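Local coordinates for protein yeast glycogen phosphorylase (Saccharomyces cerevisiae, PDB 1YGP) that belongs to the carbohydrate phosphorylase family, a GT-B fold with two Rossmann-like domains, and carries pyridoxal-5'-phosphate, at residues Gln198-Gly203 / Leu670-Ala675; Val450-Arg455 / Phe497-Lys502; Ile456-Glu461 / Arg466-Ala471. All coordinates share one frame; numbering follows the deposited sequence.

Overall arrangement
Contact 1 stands apart from the other two: its centre lies 48 Å from that of contact 2 and 42 Å from that of contact 3. It joins segments whose nearest ends are 467 residues apart, bringing the hairpin of strands 197-201 and 204-208 against helix 662-678 beside the six-stranded parallel sheet, so it bridges the two halves of the GT-B fold. Contacts 2 and 3 are neighbours, with centres 12 Å apart, beside the nine-stranded mixed sheet. Along the chain contact 3 closes a hairpin inside the loop closed by contact 2, which lies inside that of contact 1. Helix 451-456 is followed after two residues by strand 459-460, and Arg469 reaches back to Ser454.

Contact 1 of 3, residues Gln198-Gly203 / Leu670-Ala675; sequences QKIIDG and LINCVA
Asn672, on helix 662-678, reaches the tip of a beta hairpin at Gly203. The hairpin joins strands 197-201 and 204-208, and its two-residue loop, Asp202-Gly203, has the positive backbone angles of a type I' turn. Glycine suits the second place there, with phi at 83°, and its lack of a side chain lets the asparagine come close. From the helix, CB of Asn672 points at the turn and lies 3.9 Å from Gly203 CA. CG sits beside the backbone N, opposite the carbonyl carbon (chi1 -74°), and also rests on the glycine, which leads the amide nitrogen to the glycine's own carbonyl. At the tip, ND2 lies 3.7 Å from CG2 of Ile200, whose side chain crosses that of Asn672 obliquely. The short amide thus spans the gap between the chains. Around it, Phe692 of strand 688-693 packs on both Ile200 and Asn672, while Gln198 N bonds to Asp695, next in sequence to Tyr696 of the pyridoxal-5'-phosphate pocket. The bond that crosses runs from Asn672 ND2 to Gly203 O, 2.9 Å long and well bent at 136°, with the nitrogen above the carbonyl plane.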
loop_
_atom_site.group_PDB
_atom_site.type_symbol
_atom_site.label_atom_id
_atom_site.label_comp_id
_atom_site.label_asym_id
_atom_site.label_seq_id
_atom_site.Cartn_x
_atom_site.Cartn_y
_atom_site.Cartn_z
ATOM N N GLN A 198 18.963 2.664 9.894
ATOM C CA GLN A 198 20.365 2.386 10.108
ATOM C C GLN A 198 20.659 0.952 10.547
ATOM O O GLN A 198 20.070 0.441 11.516
ATOM C CB GLN A 198 20.868 3.406 11.150
ATOM C CG GLN A 198 22.238 3.072 11.695
ATOM C CD GLN A 198 22.834 4.111 12.600
ATOM O OE1 GLN A 198 23.560 5.000 12.155
ATOM N NE2 GLN A 198 22.589 4.020 13.896
ATOM N N LYS A 199 21.584 0.306 9.845
ATOM C CA LYS A 199 22.076 -0.976 10.284
ATOM C C LYS A 199 23.548 -0.724 10.523
ATOM O O LYS A 199 24.164 0.019 9.752
ATOM C CB LYS A 199 21.943 -2.062 9.223
ATOM C CG LYS A 199 20.586 -2.115 8.575
ATOM C CD LYS A 199 20.335 -3.484 7.995
ATOM C CE LYS A 199 18.818 -3.661 7.792
ATOM N NZ LYS A 199 18.060 -3.552 9.037
ATOM N N ILE A 200 24.156 -1.240 11.587
ATOM C CA ILE A 200 25.590 -1.108 11.720
ATOM C C ILE A 200 26.195 -2.403 11.173
ATOM O O ILE A 200 26.165 -3.449 11.812
ATOM C CB ILE A 200 25.947 -0.878 13.184
ATOM C CG1 ILE A 200 25.338 0.417 13.687
ATOM C CG2 ILE A 200 27.461 -0.814 13.307
ATOM C CD1 ILE A 200 25.854 1.674 12.942
ATOM N N ILE A 201 26.713 -2.385 9.951
ATOM C CA ILE A 201 27.288 -3.550 9.306
ATOM C C ILE A 201 28.776 -3.354 9.371
ATOM O O ILE A 201 29.339 -2.376 8.879
ATOM C CB ILE A 201 26.742 -3.611 7.873
ATOM C CG1 ILE A 201 25.551 -4.533 7.980
ATOM C CG2 ILE A 201 27.739 -4.071 6.817
ATOM C CD1 ILE A 201 24.661 -4.534 6.730
ATOM N N ASP A 202 29.381 -4.274 10.113
ATOM C CA ASP A 202 30.828 -4.323 10.312
ATOM C C ASP A 202 31.402 -3.071 10.952
ATOM O O ASP A 202 32.482 -2.597 10.619
ATOM C CB ASP A 202 31.508 -4.577 8.962
ATOM C CG ASP A 202 32.859 -5.228 9.129
ATOM O OD1 ASP A 202 32.897 -6.360 9.621
ATOM O OD2 ASP A 202 33.854 -4.592 8.774
ATOM N N GLY A 203 30.632 -2.514 11.883
ATOM C CA GLY A 203 31.043 -1.324 12.616
ATOM C C GLY A 203 30.776 -0.021 11.877
ATOM O O GLY A 203 31.050 1.070 12.393
ATOM N N LEU A 670 34.808 4.323 14.864
ATOM C CA LEU A 670 35.703 4.455 15.989
ATOM C C LEU A 670 35.055 4.009 17.284
ATOM O O LEU A 670 35.725 3.272 18.020
ATOM C CB LEU A 670 36.165 5.909 16.086
ATOM C CG LEU A 670 37.481 6.324 16.771
ATOM C CD1 LEU A 670 37.107 7.277 17.899
ATOM C CD2 LEU A 670 38.297 5.113 17.242
ATOM N N ILE A 671 33.785 4.356 17.556
ATOM C CA ILE A 671 33.091 3.935 18.776
ATOM C C ILE A 671 33.010 2.417 18.775
ATOM O O ILE A 671 33.325 1.767 19.777
ATOM C CB ILE A 671 31.668 4.509 18.841
ATOM C CG1 ILE A 671 31.687 6.028 18.874
ATOM C CG2 ILE A 671 31.004 4.030 20.111
ATOM C CD1 ILE A 671 30.338 6.751 18.581
ATOM N N ASN A 672 32.682 1.841 17.619
ATOM C CA ASN A 672 32.558 0.394 17.468
ATOM C C ASN A 672 33.863 -0.360 17.658
ATOM O O ASN A 672 33.903 -1.443 18.249
ATOM C CB ASN A 672 31.974 0.080 16.095
ATOM C CG ASN A 672 30.486 0.397 16.051
ATOM O OD1 ASN A 672 29.724 -0.042 16.915
ATOM N ND2 ASN A 672 30.005 1.150 15.069
ATOM N N CYS A 673 34.951 0.246 17.224
ATOM C CA CYS A 673 36.262 -0.306 17.452
ATOM C C CYS A 673 36.637 -0.283 18.945
ATOM O O CYS A 673 37.095 -1.290 19.525
ATOM C CB CYS A 673 37.259 0.486 16.645
ATOM S SG CYS A 673 36.979 0.319 14.860
ATOM N N VAL A 674 36.447 0.861 19.620
ATOM C CA VAL A 674 36.729 0.973 21.044
ATOM C C VAL A 674 35.939 -0.118 21.752
ATOM O O VAL A 674 36.521 -0.892 22.507
ATOM C CB VAL A 674 36.299 2.358 21.549
ATOM C CG1 VAL A 674 36.417 2.453 23.070
ATOM C CG2 VAL A 674 37.186 3.398 20.899
ATOM N N ALA A 675 34.649 -0.261 21.440
ATOM C CA ALA A 675 33.807 -1.272 22.055
ATOM C C ALA A 675 34.343 -2.667 21.830
ATOM O O ALA A 675 34.324 -3.473 22.760
ATOM C CB ALA A 675 32.399 -1.226 21.496
#

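Contact 2 of 3, residues Val450-Arg455 / Phe497-Lys502; sequences VDLLSR and FKDFIK
Arg455 and Asp499 join two short helices, 451-456 and 498-504, through a two-pronged salt bridge. The arginine grips side-on, with NE and one terminal nitrogen, so each carboxylate oxygen receives its own N-H. NE gives its hydrogen to OD2 of Asp499 over 2.9 Å, at a fairly straight 157°, and approaches this oxygen on the syn side. NH2 of Arg455 serves OD1 of Asp499 over 3.0 Å. Both oxygens lie close to the guanidinium plane, at its edge, but the two flat groups are turned 50° apart, and in consequence OD1 is met from above the carboxylate plane. A bend at chi3 of Arg455 (-51°) brings the guanidinium back along its own helix, where one face comes to lie over Leu452 CA. Leu452 packs alongside Asp499: its CD2 is 3.8 Å from Asp499 CG as the two side chains slide past each other.

Each charge suits its helix end. Asp499 stands in the first turn of helix 498-504, with Phe497 at the N-cap position, and the helix dipole there would favour a negative group; Arg455, near the C-terminal end of helix 451-456, would likewise be favoured as a positive group. The backbone of Arg455 is satisfied within its helix, its N bonding to Asp451 O at 2.9 Å, while Ser454 O accepts from Arg469 NH2 in the adjoining hairpin.

Larger apolar residues carry the helices into the domain. Leu452 packs on Val442 of helix 425-445 and on Phe446, and Leu453 joins it against Val442. On the other side of the salt bridge, Phe497 and Phe500 lie between helix 470-477, where they meet Ile475, and Phe509 of strand 509-511, an edge strand of the nine-stranded mixed sheet.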
loop_
_atom_site.group_PDB
_atom_site.type_symbol
_atom_site.label_atom_id
_atom_site.label_comp_id
_atom_site.label_asym_id
_atom_site.label_seq_id
_atom_site.Cartn_x
_atom_site.Cartn_y
_atom_site.Cartn_z
ATOM N N VAL A 450 22.388 53.407 2.685
ATOM C CA VAL A 450 22.814 52.479 1.629
ATOM C C VAL A 450 23.078 50.988 1.906
ATOM O O VAL A 450 22.371 50.099 1.410
ATOM C CB VAL A 450 24.067 53.061 0.977
ATOM N N ASP A 451 24.040 50.694 2.781
ATOM C CA ASP A 451 24.414 49.323 3.092
ATOM C C ASP A 451 23.304 48.544 3.791
ATOM O O ASP A 451 23.162 47.350 3.524
ATOM C CB ASP A 451 25.679 49.326 3.959
ATOM C CG ASP A 451 26.886 49.946 3.250
ATOM O OD1 ASP A 451 27.488 49.294 2.389
ATOM O OD2 ASP A 451 27.216 51.093 3.560
ATOM N N LEU A 452 22.473 49.177 4.639
ATOM C CA LEU A 452 21.353 48.530 5.323
ATOM C C LEU A 452 20.459 47.900 4.269
ATOM O O LEU A 452 20.100 46.736 4.383
ATOM C CB LEU A 452 20.470 49.505 6.076
ATOM C CG LEU A 452 19.787 49.177 7.404
ATOM C CD1 LEU A 452 18.582 50.072 7.510
ATOM C CD2 LEU A 452 19.303 47.757 7.498
ATOM N N LEU A 453 20.158 48.632 3.201
ATOM C CA LEU A 453 19.250 48.147 2.193
ATOM C C LEU A 453 19.824 46.877 1.615
ATOM O O LEU A 453 19.101 45.889 1.520
ATOM C CB LEU A 453 19.064 49.212 1.123
ATOM C CG LEU A 453 17.606 49.594 0.861
ATOM C CD1 LEU A 453 16.990 50.163 2.126
ATOM C CD2 LEU A 453 17.519 50.650 -0.231
ATOM N N SER A 454 21.131 46.834 1.382
ATOM C CA SER A 454 21.741 45.622 0.863
ATOM C C SER A 454 21.666 44.501 1.874
ATOM O O SER A 454 21.292 43.400 1.501
ATOM C CB SER A 454 23.213 45.803 0.535
ATOM N N ARG A 455 21.944 44.751 3.146
ATOM C CA ARG A 455 21.976 43.707 4.152
ATOM C C ARG A 455 20.628 43.105 4.517
ATOM O O ARG A 455 20.501 41.896 4.720
ATOM C CB ARG A 455 22.570 44.202 5.456
ATOM C CG ARG A 455 24.032 44.601 5.477
ATOM C CD ARG A 455 24.533 44.687 6.923
ATOM N NE ARG A 455 23.664 45.505 7.758
ATOM C CZ ARG A 455 23.768 46.830 7.835
ATOM N NH1 ARG A 455 24.705 47.498 7.154
ATOM N NH2 ARG A 455 22.853 47.494 8.537
ATOM N N PHE A 497 19.450 38.596 13.158
ATOM C CA PHE A 497 18.313 39.411 12.745
ATOM C C PHE A 497 18.326 40.848 13.237
ATOM O O PHE A 497 17.308 41.556 13.131
ATOM C CB PHE A 497 17.016 38.753 13.199
ATOM C CG PHE A 497 16.813 37.372 12.609
ATOM C CD1 PHE A 497 17.205 37.089 11.297
ATOM C CD2 PHE A 497 16.239 36.382 13.399
ATOM C CE1 PHE A 497 17.020 35.812 10.779
ATOM C CE2 PHE A 497 16.056 35.106 12.875
ATOM C CZ PHE A 497 16.446 34.821 11.567
ATOM N N LYS A 498 19.501 41.323 13.680
ATOM C CA LYS A 498 19.674 42.675 14.214
ATOM C C LYS A 498 19.032 43.806 13.393
ATOM O O LYS A 498 18.264 44.630 13.900
ATOM C CB LYS A 498 21.161 42.964 14.353
ATOM N N ASP A 499 19.240 43.829 12.076
ATOM C CA ASP A 499 18.663 44.859 11.236
ATOM C C ASP A 499 17.142 44.800 11.241
ATOM O O ASP A 499 16.469 45.834 11.250
ATOM C CB ASP A 499 19.180 44.696 9.828
ATOM C CG ASP A 499 20.685 44.865 9.624
ATOM O OD1 ASP A 499 21.341 45.593 10.376
ATOM O OD2 ASP A 499 21.198 44.261 8.679
ATOM N N PHE A 500 16.585 43.585 11.313
ATOM C CA PHE A 500 15.143 43.400 11.345
ATOM C C PHE A 500 14.615 43.907 12.670
ATOM O O PHE A 500 13.514 44.464 12.706
ATOM C CB PHE A 500 14.777 41.930 11.168
ATOM C CG PHE A 500 14.927 41.529 9.710
ATOM C CD1 PHE A 500 13.914 41.828 8.800
ATOM C CD2 PHE A 500 16.100 40.922 9.259
ATOM C CE1 PHE A 500 14.088 41.525 7.442
ATOM C CE2 PHE A 500 16.257 40.628 7.897
ATOM C CZ PHE A 500 15.255 40.928 6.985
ATOM N N ILE A 501 15.399 43.813 13.759
ATOM C CA ILE A 501 14.973 44.358 15.045
ATOM C C ILE A 501 14.992 45.864 14.894
ATOM O O ILE A 501 14.055 46.490 15.371
ATOM C CB ILE A 501 15.892 44.090 16.244
ATOM C CG1 ILE A 501 16.543 42.732 16.235
ATOM C CG2 ILE A 501 15.020 44.232 17.470
ATOM C CD1 ILE A 501 15.587 41.556 16.120
ATOM N N LYS A 502 15.993 46.466 14.238
ATOM C CA LYS A 502 16.048 47.913 14.089
ATOM C C LYS A 502 14.810 48.422 13.388
ATOM O O LYS A 502 14.144 49.319 13.880
ATOM C CB LYS A 502 17.247 48.364 13.258
#

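Contact 3 of 3, residues Ile456-Glu461 / Arg466-Ala471; sequences ISIIEE and RQIRMA
Glu460 and Arg469 cross at about a right angle over one face of a small beta hairpin formed by strands 459-460 and 467-469. The place of Glu460 on its strand sets CB over one face of the arginine's guanidinium, 3.5 Å above the plane and offset toward the rim. With CG opposite the backbone N (chi1 178°) and the chain extended, the carboxylate is carried past NH1 of Arg469, which lies 3.4 Å from Glu460 OE1. That oxygen is well out of the guanidinium plane, so the attraction is one of charge alone; OE1 also forms a salt bridge with Lys414. Arg469 bends at chi3 (-84°), turning its head back toward the start of the other segment. There NH2 makes a weak bond of 2.7 Å to Ser457 O: a long side chain with several N-H groups suits a carbonyl just past the end of helix 451-456. Gln467 lies beside Glu460 and points the same way.

Next to the loop that joins the strands, Glu461 folds back to Arg466, whose NH1 meets the syn lone pair of OE1 over 3.1 Å. The backbone sets this register. Glu460 and Gln467 are a hydrogen-bonded pair, with Glu460 N to Gln467 O at 2.8 Å and Gln467 N to Glu460 O at 3.0 Å, and Arg469 N binds Ile458 O. The non-hydrogen-bonded pair, Ile459 and Ile468, turns branched apolar chains to the opposite face, where Ile458 CG2 reaches Ile468 CG2 at 4.1 Å.

That isoleucine face is covered by helices: Tyr432 of helix 425-445 lies on Ile459, and Phe420 of helix 417-423 on Ile468. Strand 467-469 is the middle of a three-stranded antiparallel sheet, flanked by 459-460 and 414-416, and leads directly into helix 470-477.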
loop_
_atom_site.group_PDB
_atom_site.type_symbol
_atom_site.label_atom_id
_atom_site.label_comp_id
_atom_site.label_asym_id
_atom_site.label_seq_id
_atom_site.Cartn_x
_atom_site.Cartn_y
_atom_site.Cartn_z
ATOM N N ILE A 456 19.607 43.943 4.639
ATOM C CA ILE A 456 18.311 43.514 5.107
ATOM C C ILE A 456 17.489 42.945 3.949
ATOM O O ILE A 456 16.402 42.416 4.196
ATOM C CB ILE A 456 17.704 44.790 5.818
ATOM C CG1 ILE A 456 16.810 44.326 6.945
ATOM C CG2 ILE A 456 16.908 45.692 4.856
ATOM C CD1 ILE A 456 16.240 45.456 7.822
ATOM N N SER A 457 17.948 43.014 2.696
ATOM C CA SER A 457 17.144 42.571 1.571
ATOM C C SER A 457 16.883 41.083 1.559
ATOM O O SER A 457 17.718 40.277 1.957
ATOM C CB SER A 457 17.809 42.920 0.246
ATOM O OG SER A 457 17.062 42.595 -0.931
ATOM N N ILE A 458 15.702 40.737 1.039
ATOM C CA ILE A 458 15.311 39.360 0.854
ATOM C C ILE A 458 16.113 38.841 -0.325
ATOM O O ILE A 458 16.537 37.691 -0.252
ATOM C CB ILE A 458 13.796 39.261 0.578
ATOM C CG1 ILE A 458 13.008 39.689 1.806
ATOM C CG2 ILE A 458 13.426 37.833 0.220
ATOM C CD1 ILE A 458 11.488 39.804 1.538
ATOM N N ILE A 459 16.372 39.559 -1.419
ATOM C CA ILE A 459 17.183 38.964 -2.477
ATOM C C ILE A 459 18.630 39.349 -2.213
ATOM O O ILE A 459 18.953 40.542 -2.109
ATOM C CB ILE A 459 16.757 39.454 -3.891
ATOM C CG1 ILE A 459 15.544 38.709 -4.372
ATOM C CG2 ILE A 459 17.821 39.125 -4.923
ATOM C CD1 ILE A 459 14.217 38.981 -3.656
ATOM N N GLU A 460 19.473 38.322 -2.071
ATOM C CA GLU A 460 20.907 38.450 -1.862
ATOM C C GLU A 460 21.539 38.540 -3.228
ATOM O O GLU A 460 21.462 37.592 -4.013
ATOM C CB GLU A 460 21.483 37.232 -1.146
ATOM C CG GLU A 460 22.988 37.256 -0.918
ATOM C CD GLU A 460 23.498 36.098 -0.073
ATOM O OE1 GLU A 460 23.411 36.190 1.149
ATOM O OE2 GLU A 460 23.990 35.109 -0.620
ATOM N N GLU A 461 22.169 39.682 -3.491
ATOM C CA GLU A 461 22.817 39.942 -4.765
ATOM C C GLU A 461 24.184 39.286 -4.654
ATOM O O GLU A 461 25.091 39.884 -4.075
ATOM C CB GLU A 461 22.973 41.439 -4.963
ATOM C CG GLU A 461 21.756 42.291 -4.652
ATOM C CD GLU A 461 20.528 42.096 -5.534
ATOM O OE1 GLU A 461 20.657 42.018 -6.757
ATOM O OE2 GLU A 461 19.427 42.060 -4.988
ATOM N N ARG A 466 21.956 34.888 -7.654
ATOM C CA ARG A 466 21.286 35.609 -6.601
ATOM C C ARG A 466 20.477 34.622 -5.788
ATOM O O ARG A 466 19.829 33.727 -6.347
ATOM C CB ARG A 466 20.333 36.662 -7.150
ATOM C CG ARG A 466 21.061 37.792 -7.834
ATOM C CD ARG A 466 20.168 39.002 -7.922
ATOM N NE ARG A 466 19.131 38.914 -8.930
ATOM C CZ ARG A 466 18.189 39.861 -9.046
ATOM N NH1 ARG A 466 18.140 40.936 -8.246
ATOM N NH2 ARG A 466 17.276 39.755 -10.006
ATOM N N GLN A 467 20.453 34.805 -4.481
ATOM C CA GLN A 467 19.668 33.933 -3.633
ATOM C C GLN A 467 18.456 34.709 -3.125
ATOM O O GLN A 467 18.421 35.946 -3.069
ATOM C CB GLN A 467 20.426 33.476 -2.406
ATOM C CG GLN A 467 21.868 33.108 -2.598
ATOM C CD GLN A 467 22.055 31.887 -3.467
ATOM O OE1 GLN A 467 21.960 31.956 -4.687
ATOM N NE2 GLN A 467 22.321 30.726 -2.878
ATOM N N ILE A 468 17.457 33.931 -2.736
ATOM C CA ILE A 468 16.273 34.434 -2.092
ATOM C C ILE A 468 16.514 33.966 -0.665
ATOM O O ILE A 468 16.667 32.760 -0.400
ATOM C CB ILE A 468 15.029 33.775 -2.653
ATOM C CG1 ILE A 468 14.980 33.884 -4.159
ATOM C CG2 ILE A 468 13.826 34.420 -1.958
ATOM C CD1 ILE A 468 13.734 33.226 -4.754
ATOM N N ARG A 469 16.622 34.881 0.274
ATOM C CA ARG A 469 16.870 34.483 1.640
ATOM C C ARG A 469 15.531 34.198 2.308
ATOM O O ARG A 469 14.768 35.089 2.711
ATOM C CB ARG A 469 17.663 35.605 2.311
ATOM C CG ARG A 469 19.006 35.692 1.589
ATOM C CD ARG A 469 19.978 36.663 2.212
ATOM N NE ARG A 469 19.753 38.024 1.773
ATOM C CZ ARG A 469 20.648 38.984 2.030
ATOM N NH1 ARG A 469 21.777 38.736 2.698
ATOM N NH2 ARG A 469 20.419 40.223 1.604
ATOM N N MET A 470 15.232 32.909 2.447
ATOM C CA MET A 470 13.957 32.517 3.002
ATOM C C MET A 470 13.670 33.014 4.415
ATOM O O MET A 470 12.584 33.552 4.648
ATOM C CB MET A 470 13.845 31.013 2.951
ATOM C CG MET A 470 13.817 30.494 1.529
ATOM S SD MET A 470 12.722 31.312 0.324
ATOM C CE MET A 470 11.211 30.613 0.903
ATOM N N ALA A 471 14.623 32.935 5.357
ATOM C CA ALA A 471 14.412 33.423 6.720
ATOM C C ALA A 471 14.056 34.908 6.756
ATOM O O ALA A 471 13.201 35.315 7.548
ATOM C CB ALA A 471 15.655 33.243 7.584
#